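Local structure of probable AP endonuclease (African swine fever virus, 6KI3) at residues 240-245 against 252-257. The protein probably cleaves DNA on the 5' side of apurinic or apyrimidinic sites as a zinc-dependent repair endonuclease and also removes mismatched 3' ends as an exonuclease. Sequence-based numbering, arbitrary orientation.
Sequences SLFEGM and HKIKQS
Phe242 reaches from one part of the long loop between strand 238-239 and helix 258-269 to meet Ile254 and Ser257 near the end of that loop. Segment 240-245 begins with a type II beta turn from Ser240 to Glu243, closed by Glu243 N bonding to Ser240 O at 2.9 Å. Glu292 of helix 282-300 takes hydrogen bonds from Ser240 OG and Leu241 N, which ties this turn to the last helix. Phe242 follows at the third position of the turn, with a positive phi. Its CG is anti to its own carbonyl carbon (chi1 -53°), and the ring meets segment 252-257. The methyl CG2 of Ile254 lies over one face, displaced toward the rim. It sits 3.9 Å from the centroid of the Phe242 ring and 21° off the ring normal, a CH-pi contact. Its closest ring atom is CE1, 3.7 Å from Ile254 CG2. The CG1 branch of Ile254 leads away from the ring, so CG2 and CB do the touching. Ser257 meets the edge of the same ring, with OG near the ring plane and 3.4 Å from Phe242 CE1. This hydroxyl donates to the carbonyl of its own segment: Ser257 OG is 2.6 Å from Ile254 O, tilted 31° from the carbonyl plane. Ser257 is also the N-cap of helix 258-269, where its OG accepts a weak bond from Tyr260 N. Leu259 and Thr295 also touch the Phe242 side chain, placing it between the last two helices of the TIM barrel, away from the zinc sites. No hydrogen bond crosses between the two segments. Apolar and CH-pi packing covers one ring face, while the Ser257 hydroxyl, held mainly by Ile254 O, probably faces the slightly positive C-H rim.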
loop_
_atom_site.group_PDB
_atom_site.type_symbol
_atom_site.label_atom_id
_atom_site.label_comp_id
_atom_site.label_asym_id
_atom_site.label_seq_id
_atom_site.Cartn_x
_atom_site.Cartn_y
_atom_site.Cartn_z
ATOM N N SER A 240 12.676 -6.192 -5.481
ATOM C CA SER A 240 12.623 -6.981 -4.259
ATOM C C SER A 240 13.553 -6.399 -3.201
ATOM O O SER A 240 14.567 -5.768 -3.511
ATOM C CB SER A 240 12.997 -8.436 -4.544
ATOM O OG SER A 240 11.974 -9.092 -5.273
ATOM N N LEU A 241 13.194 -6.622 -1.937
ATOM C CA LEU A 241 13.967 -6.084 -0.825
ATOM C C LEU A 241 15.404 -6.585 -0.879
ATOM O O LEU A 241 15.653 -7.772 -1.113
ATOM C CB LEU A 241 13.319 -6.474 0.505
ATOM C CG LEU A 241 11.835 -6.135 0.671
ATOM C CD1 LEU A 241 11.332 -6.576 2.039
ATOM C CD2 LEU A 241 11.581 -4.649 0.450
ATOM N N PHE A 242 16.350 -5.666 -0.674
ATOM C CA PHE A 242 17.787 -5.932 -0.722
ATOM C C PHE A 242 18.259 -6.344 -2.112
ATOM O O PHE A 242 19.347 -6.909 -2.259
ATOM C CB PHE A 242 18.204 -6.991 0.306
ATOM C CG PHE A 242 17.760 -6.685 1.705
ATOM C CD1 PHE A 242 18.510 -5.849 2.515
ATOM C CD2 PHE A 242 16.599 -7.240 2.214
ATOM C CE1 PHE A 242 18.106 -5.566 3.805
ATOM C CE2 PHE A 242 16.189 -6.963 3.502
ATOM C CZ PHE A 242 16.944 -6.125 4.301
ATOM N N GLU A 243 17.459 -6.077 -3.145
ATOM C CA GLU A 243 17.852 -6.345 -4.522
ATOM C C GLU A 243 17.758 -5.102 -5.397
ATOM O O GLU A 243 17.917 -5.200 -6.619
ATOM C CB GLU A 243 17.001 -7.477 -5.113
ATOM C CG GLU A 243 17.015 -8.757 -4.284
ATOM C CD GLU A 243 16.464 -9.956 -5.036
ATOM O OE1 GLU A 243 16.843 -11.096 -4.697
ATOM O OE2 GLU A 243 15.656 -9.759 -5.970
ATOM N N GLY A 244 17.506 -3.938 -4.802
ATOM C CA GLY A 244 17.432 -2.697 -5.545
ATOM C C GLY A 244 18.409 -1.656 -5.041
ATOM O O GLY A 244 19.302 -1.967 -4.248
ATOM N N MET A 245 18.242 -0.409 -5.479
ATOM C CA MET A 245 19.208 0.632 -5.154
ATOM C C MET A 245 19.158 1.055 -3.690
ATOM O O MET A 245 20.123 1.649 -3.200
ATOM C CB MET A 245 18.981 1.849 -6.051
ATOM C CG MET A 245 19.001 1.531 -7.539
ATOM S SD MET A 245 20.665 1.477 -8.230
ATOM C CE MET A 245 21.092 3.217 -8.211
ATOM N N HIS A 252 24.251 -8.256 3.250
ATOM C CA HIS A 252 25.126 -8.967 4.176
ATOM C C HIS A 252 24.715 -8.723 5.621
ATOM O O HIS A 252 24.678 -9.657 6.430
ATOM C CB HIS A 252 26.578 -8.542 3.955
ATOM C CG HIS A 252 26.982 -8.493 2.515
ATOM N ND1 HIS A 252 27.770 -7.487 1.997
ATOM C CD2 HIS A 252 26.707 -9.325 1.482
ATOM C CE1 HIS A 252 27.962 -7.701 0.708
ATOM N NE2 HIS A 252 27.328 -8.810 0.370
ATOM N N LYS A 253 24.402 -7.476 5.964
ATOM C CA LYS A 253 24.001 -7.085 7.314
ATOM C C LYS A 253 22.634 -6.414 7.208
ATOM O O LYS A 253 22.536 -5.190 7.091
ATOM C CB LYS A 253 25.039 -6.163 7.947
ATOM N N ILE A 254 21.577 -7.227 7.254
ATOM C CA ILE A 254 20.231 -6.720 7.005
ATOM C C ILE A 254 19.673 -5.915 8.173
ATOM O O ILE A 254 18.703 -5.169 7.988
ATOM C CB ILE A 254 19.281 -7.879 6.662
ATOM C CG1 ILE A 254 19.306 -8.935 7.768
ATOM C CG2 ILE A 254 19.663 -8.499 5.326
ATOM C CD1 ILE A 254 18.466 -10.159 7.465
ATOM N N LYS A 255 20.253 -6.033 9.364
ATOM C CA LYS A 255 19.765 -5.299 10.525
ATOM C C LYS A 255 20.387 -3.914 10.659
ATOM O O LYS A 255 20.050 -3.190 11.602
ATOM C CB LYS A 255 20.002 -6.110 11.803
ATOM C CG LYS A 255 19.147 -7.366 11.882
ATOM C CD LYS A 255 19.383 -8.141 13.168
ATOM C CE LYS A 255 18.925 -7.354 14.385
ATOM N NZ LYS A 255 18.852 -8.210 15.602
ATOM N N GLN A 256 21.281 -3.532 9.750
ATOM C CA GLN A 256 21.740 -2.155 9.638
ATOM C C GLN A 256 21.108 -1.429 8.460
ATOM O O GLN A 256 21.410 -0.251 8.237
ATOM C CB GLN A 256 23.267 -2.101 9.520
ATOM C CG GLN A 256 24.004 -2.287 10.838
ATOM C CD GLN A 256 24.277 -3.742 11.157
ATOM O OE1 GLN A 256 25.133 -4.373 10.539
ATOM N NE2 GLN A 256 23.548 -4.283 12.126
ATOM N N SER A 257 20.245 -2.100 7.704
ATOM C CA SER A 257 19.553 -1.466 6.595
ATOM C C SER A 257 18.453 -0.543 7.109
ATOM O O SER A 257 18.046 -0.598 8.273
ATOM C CB SER A 257 18.948 -2.517 5.666
ATOM O OG SER A 257 17.982 -3.304 6.344
#